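Local atomic coordinates of uncharacterized protein DSY3957 (PDB entry 3HXL), a protein that probably serves as the sheath subunit of a contractile, phage-type tail. Residues A[46-55]-A[79-89]; A[274-283]-A[343-351]. One frame throughout, in Å; residues are numbered along the deposited sequence.

Contact 1 of 2, residues A[46-55]-A[79-89]; sequences EPGKMITIEA and LKRAKTLLLYR
I53 drops into the hollow between L79 and L87, giving each of its branches a different neighbour. CG2 of I53 meets CD1 of L79 at 3.8 Å, the side chains crossing at about a right angle, while CD1 of I53 lies alongside L87, 4.1 Å from CD2 of L87. The other face of the sheet carries T52, whose OG1 approaches CD2 of L86 at 3.6 Å and whose CG2 packs on the methyl of T84. E54 follows, folded at chi2 (-56°) to lie beside T84; its OE1 accepts a hydrogen bond from T84 OG1 at 2.6 Å, on the syn side and 27° out of the carboxylate plane. M50, a selenomethionine, curls its chain to rest SE 3.8 Å from CB of L86. Beyond it G48 lets the Y88 ring lie close, with CZ 3.4 Å from G48 CA. Paired N-H and C=O groups of I51 with L87 and of I53 with L85 lock this antiparallel register. Strand 84-89 thus runs between antiparallel 51-54 and parallel 35-40; L63 of helix 60-63 covers I51, I53 and L87, while helix 185-195 packs on M50 and Y88.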
loop_
_atom_site.group_PDB
_atom_site.type_symbol
_atom_site.label_atom_id
_atom_site.label_comp_id
_atom_site.label_asym_id
_atom_site.label_seq_id
_atom_site.Cartn_x
_atom_site.Cartn_y
_atom_site.Cartn_z
ATOM N N GLU A 46 -12.973 -9.895 -4.755
ATOM C CA GLU A 46 -13.226 -10.481 -3.446
ATOM C C GLU A 46 -13.204 -9.399 -2.367
ATOM O O GLU A 46 -12.218 -8.677 -2.217
ATOM C CB GLU A 46 -12.175 -11.549 -3.141
ATOM C CG GLU A 46 -12.294 -12.164 -1.754
ATOM C CD GLU A 46 -11.432 -13.396 -1.594
ATOM O OE1 GLU A 46 -10.281 -13.389 -2.082
ATOM O OE2 GLU A 46 -11.898 -14.374 -0.976
ATOM N N PRO A 47 -14.301 -9.272 -1.603
ATOM C CA PRO A 47 -14.403 -8.270 -0.537
ATOM C C PRO A 47 -13.857 -8.715 0.823
ATOM O O PRO A 47 -13.812 -9.907 1.125
ATOM C CB PRO A 47 -15.899 -7.997 -0.484
ATOM C CG PRO A 47 -16.462 -9.377 -0.687
ATOM C CD PRO A 47 -15.604 -9.928 -1.831
ATOM N N GLY A 48 -13.438 -7.738 1.628
ATOM C CA GLY A 48 -12.931 -7.995 2.969
ATOM C C GLY A 48 -11.828 -9.020 3.115
ATOM O O GLY A 48 -11.745 -9.723 4.124
ATOM N N LYS A 49 -10.969 -9.098 2.110
ATOM C CA LYS A 49 -9.867 -10.043 2.117
ATOM C C LYS A 49 -8.704 -9.364 1.412
ATOM O O LYS A 49 -8.839 -8.935 0.271
ATOM C CB LYS A 49 -10.263 -11.301 1.349
ATOM C CG LYS A 49 -9.359 -12.475 1.619
ATOM C CD LYS A 49 -9.629 -13.030 3.007
ATOM C CE LYS A 49 -11.026 -13.633 3.068
ATOM N NZ LYS A 49 -11.354 -14.166 4.420
HETATM N N MSE A 50 -7.567 -9.268 2.090
HETATM C CA MSE A 50 -6.406 -8.613 1.516
HETATM C C MSE A 50 -5.946 -9.264 0.216
HETATM O O MSE A 50 -5.710 -10.474 0.152
HETATM C CB MSE A 50 -5.257 -8.596 2.520
HETATM C CG MSE A 50 -4.254 -7.469 2.269
HETATM SE SE MSE A 50 -4.975 -5.682 2.549
HETATM C CE MSE A 50 -4.973 -5.645 4.463
ATOM N N ILE A 51 -5.829 -8.433 -0.814
ATOM C CA ILE A 51 -5.395 -8.862 -2.136
ATOM C C ILE A 51 -3.987 -8.332 -2.346
ATOM O O ILE A 51 -3.718 -7.150 -2.127
ATOM C CB ILE A 51 -6.317 -8.285 -3.221
ATOM C CG1 ILE A 51 -7.744 -8.791 -2.992
ATOM C CG2 ILE A 51 -5.823 -8.681 -4.612
ATOM C CD1 ILE A 51 -8.771 -8.167 -3.911
ATOM N N THR A 52 -3.087 -9.208 -2.765
ATOM C CA THR A 52 -1.709 -8.816 -2.985
ATOM C C THR A 52 -1.450 -8.698 -4.479
ATOM O O THR A 52 -1.715 -9.627 -5.237
ATOM C CB THR A 52 -0.744 -9.839 -2.365
ATOM O OG1 THR A 52 -0.952 -9.887 -0.951
ATOM C CG2 THR A 52 0.700 -9.447 -2.644
ATOM N N ILE A 53 -0.960 -7.537 -4.895
ATOM C CA ILE A 53 -0.669 -7.292 -6.299
ATOM C C ILE A 53 0.753 -6.778 -6.436
ATOM O O ILE A 53 1.123 -5.776 -5.823
ATOM C CB ILE A 53 -1.632 -6.249 -6.890
ATOM C CG1 ILE A 53 -3.073 -6.729 -6.718
ATOM C CG2 ILE A 53 -1.301 -6.010 -8.367
ATOM C CD1 ILE A 53 -4.117 -5.755 -7.195
ATOM N N GLU A 54 1.556 -7.480 -7.225
ATOM C CA GLU A 54 2.934 -7.063 -7.450
ATOM C C GLU A 54 2.913 -6.157 -8.676
ATOM O O GLU A 54 2.102 -6.347 -9.581
ATOM C CB GLU A 54 3.834 -8.277 -7.719
ATOM C CG GLU A 54 3.796 -9.386 -6.669
ATOM C CD GLU A 54 4.114 -8.907 -5.262
ATOM O OE1 GLU A 54 5.092 -8.147 -5.087
ATOM O OE2 GLU A 54 3.388 -9.305 -4.321
ATOM N N ALA A 55 3.792 -5.162 -8.705
ATOM C CA ALA A 55 3.841 -4.259 -9.846
ATOM C C ALA A 55 4.017 -5.103 -11.105
ATOM O O ALA A 55 4.794 -6.057 -11.112
ATOM C CB ALA A 55 5.004 -3.279 -9.696
ATOM N N LEU A 79 0.946 1.742 -7.776
ATOM C CA LEU A 79 2.005 0.873 -8.258
ATOM C C LEU A 79 3.003 1.542 -9.197
ATOM O O LEU A 79 3.844 0.867 -9.787
ATOM C CB LEU A 79 1.396 -0.382 -8.892
ATOM C CG LEU A 79 0.849 -1.331 -7.802
ATOM C CD1 LEU A 79 0.007 -2.433 -8.416
ATOM C CD2 LEU A 79 2.012 -1.916 -7.009
ATOM N N LYS A 80 2.922 2.865 -9.335
ATOM C CA LYS A 80 3.884 3.568 -10.178
ATOM C C LYS A 80 5.237 3.550 -9.469
ATOM O O LYS A 80 6.279 3.425 -10.111
ATOM C CB LYS A 80 3.436 5.016 -10.449
ATOM C CG LYS A 80 2.482 5.138 -11.631
ATOM C CD LYS A 80 1.973 6.555 -11.854
ATOM C CE LYS A 80 1.170 6.631 -13.153
ATOM N NZ LYS A 80 0.586 7.987 -13.394
ATOM N N ARG A 81 5.225 3.643 -8.140
ATOM C CA ARG A 81 6.473 3.640 -7.381
ATOM C C ARG A 81 6.617 2.481 -6.392
ATOM O O ARG A 81 7.729 2.141 -5.997
ATOM C CB ARG A 81 6.635 4.964 -6.624
ATOM C CG ARG A 81 6.705 6.215 -7.502
ATOM C CD ARG A 81 8.038 6.311 -8.240
ATOM N NE ARG A 81 8.251 7.617 -8.871
ATOM C CZ ARG A 81 9.082 8.546 -8.407
ATOM N NH1 ARG A 81 9.783 8.325 -7.305
ATOM N NH2 ARG A 81 9.226 9.692 -9.054
ATOM N N ALA A 82 5.500 1.881 -5.989
ATOM C CA ALA A 82 5.541 0.770 -5.038
ATOM C C ALA A 82 5.772 -0.546 -5.766
ATOM O O ALA A 82 5.440 -0.682 -6.942
ATOM C CB ALA A 82 4.237 0.710 -4.253
ATOM N N LYS A 83 6.343 -1.517 -5.067
ATOM C CA LYS A 83 6.601 -2.812 -5.668
ATOM C C LYS A 83 5.472 -3.781 -5.346
ATOM O O LYS A 83 5.198 -4.703 -6.110
ATOM C CB LYS A 83 7.938 -3.353 -5.165
ATOM C CG LYS A 83 9.094 -2.392 -5.410
ATOM C CD LYS A 83 9.246 -2.076 -6.894
ATOM C CE LYS A 83 10.296 -1.003 -7.142
ATOM N NZ LYS A 83 9.922 0.297 -6.530
ATOM N N THR A 84 4.810 -3.565 -4.215
ATOM C CA THR A 84 3.710 -4.427 -3.817
ATOM C C THR A 84 2.561 -3.624 -3.214
ATOM O O THR A 84 2.774 -2.707 -2.417
ATOM C CB THR A 84 4.167 -5.477 -2.780
ATOM O OG1 THR A 84 5.263 -6.228 -3.312
ATOM C CG2 THR A 84 3.029 -6.427 -2.452
ATOM N N LEU A 85 1.342 -3.972 -3.613
ATOM C CA LEU A 85 0.155 -3.310 -3.105
ATOM C C LEU A 85 -0.717 -4.304 -2.358
ATOM O O LEU A 85 -1.023 -5.383 -2.868
ATOM C CB LEU A 85 -0.667 -2.702 -4.247
ATOM C CG LEU A 85 -2.076 -2.204 -3.872
ATOM C CD1 LEU A 85 -1.953 -1.019 -2.924
ATOM C CD2 LEU A 85 -2.848 -1.794 -5.125
ATOM N N LEU A 86 -1.094 -3.944 -1.138
ATOM C CA LEU A 86 -1.981 -4.773 -0.348
ATOM C C LEU A 86 -3.310 -4.030 -0.471
ATOM O O LEU A 86 -3.517 -2.977 0.141
ATOM C CB LEU A 86 -1.504 -4.850 1.109
ATOM C CG LEU A 86 -0.101 -5.437 1.297
ATOM C CD1 LEU A 86 0.239 -5.478 2.785
ATOM C CD2 LEU A 86 -0.017 -6.834 0.696
ATOM N N LEU A 87 -4.187 -4.579 -1.306
ATOM C CA LEU A 87 -5.492 -4.001 -1.594
ATOM C C LEU A 87 -6.618 -4.649 -0.812
ATOM O O LEU A 87 -6.685 -5.871 -0.695
ATOM C CB LEU A 87 -5.781 -4.132 -3.094
ATOM C CG LEU A 87 -7.153 -3.689 -3.615
ATOM C CD1 LEU A 87 -7.330 -2.188 -3.431
ATOM C CD2 LEU A 87 -7.261 -4.065 -5.093
ATOM N N TYR A 88 -7.515 -3.820 -0.294
ATOM C CA TYR A 88 -8.642 -4.319 0.482
ATOM C C TYR A 88 -9.933 -3.719 -0.066
ATOM O O TYR A 88 -10.103 -2.503 -0.061
ATOM C CB TYR A 88 -8.458 -3.915 1.941
ATOM C CG TYR A 88 -9.425 -4.557 2.907
ATOM C CD1 TYR A 88 -9.153 -5.801 3.475
ATOM C CD2 TYR A 88 -10.596 -3.902 3.282
ATOM C CE1 TYR A 88 -10.021 -6.374 4.406
ATOM C CE2 TYR A 88 -11.474 -4.462 4.207
ATOM C CZ TYR A 88 -11.177 -5.694 4.766
ATOM O OH TYR A 88 -12.024 -6.238 5.700
ATOM N N ARG A 89 -10.835 -4.561 -0.563
ATOM C CA ARG A 89 -12.099 -4.054 -1.079
ATOM C C ARG A 89 -13.072 -3.928 0.094
ATOM O O ARG A 89 -13.436 -4.918 0.721
ATOM C CB ARG A 89 -12.688 -4.983 -2.139
ATOM C CG ARG A 89 -13.957 -4.411 -2.743
ATOM C CD ARG A 89 -14.712 -5.407 -3.613
ATOM N NE ARG A 89 -15.929 -4.798 -4.129
ATOM C CZ ARG A 89 -16.837 -5.428 -4.865
ATOM N NH1 ARG A 89 -16.674 -6.706 -5.186
ATOM N NH2 ARG A 89 -17.910 -4.769 -5.284
HETATM O O HOH W 1 -10.641 -7.518 -0.469
HETATM O O HOH W 2 -11.399 -8.397 7.302
HETATM O O HOH W 3 6.921 -6.888 -6.392
#

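Contact 2 of 2, residues A[274-283]-A[343-351]; sequences TAGARVNESL and KNRVIRVLD
T274, in the last turn of helix 263-276, touches R348 through its methyl: CG2 lies 3.8 Å from NH1, near the plane of the guanidinium. A water accepts from that same NH1 at 2.7 Å and donates to OG1 of T274, which also bonds V270. A277 comes next, just past the helix end, and its CB sits over the centre of the R348 guanidinium, 3.4 Å from NE. CA of R345 and the carbonyl oxygen of N344 lie over the opposite face, so the flat group is held between the two segments. At R278 the carbonyl oxygen receives a weak hydrogen bond from R348 NE; the same oxygen accepts from E281 N within the type I turn from R278 to E281, where the carboxylate of E281 grips both the backbone N and the guanidinium of R278. V279 inserts CG1 against the helix backbone, 3.4 Å from R348 O. N280 offers its carbonyl oxygen to R345 NH1 in a hydrogen bond of 3.3 Å; the donor stands 55° above the carbonyl plane, although the oxygen is nearly in the guanidinium plane. The backbone carbonyl oxygen of E281 then takes the short hydrogen bond, 2.7 Å from R348 NH2 and fairly straight at 158°, with a weaker one from NE. A bend at chi3 (-84°) turns the R348 guanidinium to meet this oxygen edge-on. S282 closes the series, CB 3.7 Å from CZ of R345 and over that guanidinium's face. Two arginines of one helix thus bind a loop chiefly through its carbonyl oxygens, and the salt bridge from R348 NH2 to D326, which also accepts from L283 N, is likely to offset part of the positive charge buried on R348.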
loop_
_atom_site.group_PDB
_atom_site.type_symbol
_atom_site.label_atom_id
_atom_site.label_comp_id
_atom_site.label_asym_id
_atom_site.label_seq_id
_atom_site.Cartn_x
_atom_site.Cartn_y
_atom_site.Cartn_z
ATOM N N THR A 274 6.343 6.959 -1.406
ATOM C CA THR A 274 6.943 6.980 -0.082
ATOM C C THR A 274 7.418 5.572 0.274
ATOM O O THR A 274 8.527 5.383 0.769
ATOM C CB THR A 274 5.904 7.462 0.964
ATOM O OG1 THR A 274 5.563 8.825 0.690
ATOM C CG2 THR A 274 6.457 7.355 2.377
ATOM N N ALA A 275 6.564 4.591 0.017
ATOM C CA ALA A 275 6.889 3.201 0.302
ATOM C C ALA A 275 8.067 2.737 -0.565
ATOM O O ALA A 275 8.957 2.034 -0.088
ATOM C CB ALA A 275 5.669 2.327 0.040
ATOM N N GLY A 276 8.056 3.134 -1.834
ATOM C CA GLY A 276 9.117 2.752 -2.755
ATOM C C GLY A 276 10.430 3.489 -2.570
ATOM O O GLY A 276 11.484 3.016 -3.008
ATOM N N ALA A 277 10.379 4.650 -1.927
ATOM C CA ALA A 277 11.582 5.444 -1.691
ATOM C C ALA A 277 12.540 4.706 -0.754
ATOM O O ALA A 277 12.113 4.095 0.227
ATOM C CB ALA A 277 11.199 6.804 -1.089
ATOM N N ARG A 278 13.835 4.760 -1.073
ATOM C CA ARG A 278 14.867 4.107 -0.264
ATOM C C ARG A 278 15.205 4.999 0.921
ATOM O O ARG A 278 14.881 6.190 0.919
ATOM C CB ARG A 278 16.142 3.885 -1.089
ATOM C CG ARG A 278 15.940 3.207 -2.433
ATOM C CD ARG A 278 17.276 3.029 -3.154
ATOM N NE ARG A 278 17.110 2.811 -4.590
ATOM C CZ ARG A 278 16.449 1.790 -5.125
ATOM N NH1 ARG A 278 15.887 0.876 -4.345
ATOM N NH2 ARG A 278 16.342 1.688 -6.443
ATOM N N VAL A 279 15.875 4.440 1.925
ATOM C CA VAL A 279 16.237 5.217 3.107
ATOM C C VAL A 279 17.194 6.366 2.818
ATOM O O VAL A 279 17.405 7.230 3.666
ATOM C CB VAL A 279 16.849 4.316 4.210
ATOM C CG1 VAL A 279 15.806 3.331 4.694
ATOM C CG2 VAL A 279 18.078 3.584 3.681
ATOM N N ASN A 280 17.774 6.379 1.623
ATOM C CA ASN A 280 18.692 7.452 1.254
ATOM C C ASN A 280 18.071 8.361 0.195
ATOM O O ASN A 280 18.750 9.227 -0.354
ATOM C CB ASN A 280 20.013 6.872 0.724
ATOM C CG ASN A 280 19.815 5.955 -0.475
ATOM O OD1 ASN A 280 18.705 5.799 -0.979
ATOM N ND2 ASN A 280 20.902 5.346 -0.938
ATOM N N GLU A 281 16.783 8.166 -0.087
ATOM C CA GLU A 281 16.099 8.970 -1.102
ATOM C C GLU A 281 15.004 9.884 -0.562
ATOM O O GLU A 281 14.257 9.518 0.347
ATOM C CB GLU A 281 15.480 8.071 -2.182
ATOM C CG GLU A 281 16.454 7.131 -2.890
ATOM C CD GLU A 281 15.772 6.281 -3.956
ATOM O OE1 GLU A 281 14.558 5.987 -3.804
ATOM O OE2 GLU A 281 16.455 5.892 -4.941
ATOM N N SER A 282 14.917 11.076 -1.142
ATOM C CA SER A 282 13.907 12.062 -0.761
ATOM C C SER A 282 13.050 12.352 -1.988
ATOM O O SER A 282 13.559 12.394 -3.110
ATOM C CB SER A 282 14.578 13.353 -0.281
ATOM O OG SER A 282 13.646 14.418 -0.244
ATOM N N LEU A 283 11.751 12.545 -1.787
ATOM C CA LEU A 283 10.861 12.825 -2.909
ATOM C C LEU A 283 10.902 14.288 -3.351
ATOM O O LEU A 283 10.344 14.639 -4.383
ATOM C CB LEU A 283 9.414 12.451 -2.554
ATOM C CG LEU A 283 9.123 10.977 -2.256
ATOM C CD1 LEU A 283 7.617 10.788 -2.047
ATOM C CD2 LEU A 283 9.599 10.112 -3.419
ATOM N N LYS A 343 10.901 15.618 7.853
ATOM C CA LYS A 343 11.385 15.148 6.556
ATOM C C LYS A 343 11.160 13.648 6.426
ATOM O O LYS A 343 11.624 12.865 7.254
ATOM C CB LYS A 343 12.873 15.481 6.403
ATOM C CG LYS A 343 13.167 16.983 6.499
ATOM C CD LYS A 343 14.659 17.306 6.419
ATOM C CE LYS A 343 14.904 18.811 6.569
ATOM N NZ LYS A 343 16.354 19.169 6.544
ATOM N N ASN A 344 10.457 13.246 5.376
ATOM C CA ASN A 344 10.156 11.830 5.205
ATOM C C ASN A 344 11.368 10.927 5.018
ATOM O O ASN A 344 11.334 9.757 5.408
ATOM C CB ASN A 344 9.131 11.655 4.089
ATOM C CG ASN A 344 7.769 12.163 4.508
ATOM O OD1 ASN A 344 7.329 11.886 5.629
ATOM N ND2 ASN A 344 7.093 12.913 3.629
ATOM N N ARG A 345 12.446 11.458 4.448
ATOM C CA ARG A 345 13.648 10.644 4.291
ATOM C C ARG A 345 14.235 10.371 5.677
ATOM O O ARG A 345 14.765 9.294 5.929
ATOM C CB ARG A 345 14.699 11.347 3.421
ATOM C CG ARG A 345 16.054 10.637 3.480
ATOM C CD ARG A 345 16.981 11.047 2.348
ATOM N NE ARG A 345 17.126 12.488 2.243
ATOM C CZ ARG A 345 17.893 13.097 1.345
ATOM N NH1 ARG A 345 18.593 12.375 0.469
ATOM N NH2 ARG A 345 17.950 14.426 1.317
ATOM N N VAL A 346 14.146 11.349 6.577
ATOM C CA VAL A 346 14.660 11.148 7.931
ATOM C C VAL A 346 13.834 10.033 8.572
ATOM O O VAL A 346 14.375 9.127 9.211
ATOM C CB VAL A 346 14.561 12.440 8.778
ATOM C CG1 VAL A 346 14.844 12.141 10.258
ATOM C CG2 VAL A 346 15.566 13.460 8.259
ATOM N N ILE A 347 12.523 10.094 8.385
ATOM C CA ILE A 347 11.649 9.065 8.934
ATOM C C ILE A 347 11.995 7.686 8.355
ATOM O O ILE A 347 11.978 6.685 9.073
ATOM C CB ILE A 347 10.159 9.393 8.657
ATOM C CG1 ILE A 347 9.771 10.683 9.384
ATOM C CG2 ILE A 347 9.264 8.246 9.133
ATOM C CD1 ILE A 347 10.078 10.678 10.878
ATOM N N ARG A 348 12.308 7.624 7.061
ATOM C CA ARG A 348 12.669 6.343 6.456
ATOM C C ARG A 348 13.930 5.756 7.078
ATOM O O ARG A 348 13.992 4.554 7.343
ATOM C CB ARG A 348 12.872 6.471 4.937
ATOM C CG ARG A 348 11.575 6.567 4.124
ATOM C CD ARG A 348 11.841 6.504 2.602
ATOM N NE ARG A 348 12.193 7.787 1.989
ATOM C CZ ARG A 348 11.329 8.778 1.767
ATOM N NH1 ARG A 348 10.054 8.643 2.117
ATOM N NH2 ARG A 348 11.731 9.891 1.169
ATOM N N VAL A 349 14.941 6.583 7.315
ATOM C CA VAL A 349 16.160 6.043 7.903
ATOM C C VAL A 349 15.940 5.602 9.349
ATOM O O VAL A 349 16.427 4.545 9.764
ATOM C CB VAL A 349 17.334 7.041 7.819
ATOM C CG1 VAL A 349 16.958 8.363 8.436
ATOM C CG2 VAL A 349 18.555 6.446 8.515
ATOM N N LEU A 350 15.183 6.388 10.109
ATOM C CA LEU A 350 14.908 6.045 11.497
ATOM C C LEU A 350 13.976 4.840 11.604
ATOM O O LEU A 350 14.176 3.972 12.462
ATOM C CB LEU A 350 14.317 7.246 12.237
ATOM C CG LEU A 350 15.231 8.471 12.340
ATOM C CD1 LEU A 350 14.585 9.496 13.259
ATOM C CD2 LEU A 350 16.600 8.065 12.896
ATOM N N ASP A 351 12.955 4.775 10.749
ATOM C CA ASP A 351 12.050 3.626 10.774
ATOM C C ASP A 351 12.849 2.390 10.362
ATOM O O ASP A 351 12.602 1.279 10.842
ATOM C CB ASP A 351 10.863 3.828 9.817
ATOM C CG ASP A 351 9.874 4.873 10.316
ATOM O OD1 ASP A 351 10.074 5.417 11.424
ATOM O OD2 ASP A 351 8.888 5.153 9.593
HETATM O O HOH W 4 8.085 10.327 1.236
HETATM O O HOH W 5 12.447 13.707 2.742
#

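Contacts 1 and 2 lie in series along the chain, their centres about 21 Å apart, yet they meet where NH1 of R81 packs 4.3 Å from CD2 of L283. A second tie runs through residues 33 and 34: G34 makes backbone bonds to K83 and T84 of contact 1 and to A275 of contact 2, while R33 bonds the carbonyl oxygens of T274 and A277. The two sites illustrate different ways of joining distant sequence: 46-55 and 79-89 pair as strands within one sheet, whereas 274-283 and 343-351 join the subtilisin-like and C-terminal sheath regions largely through arginine side chains.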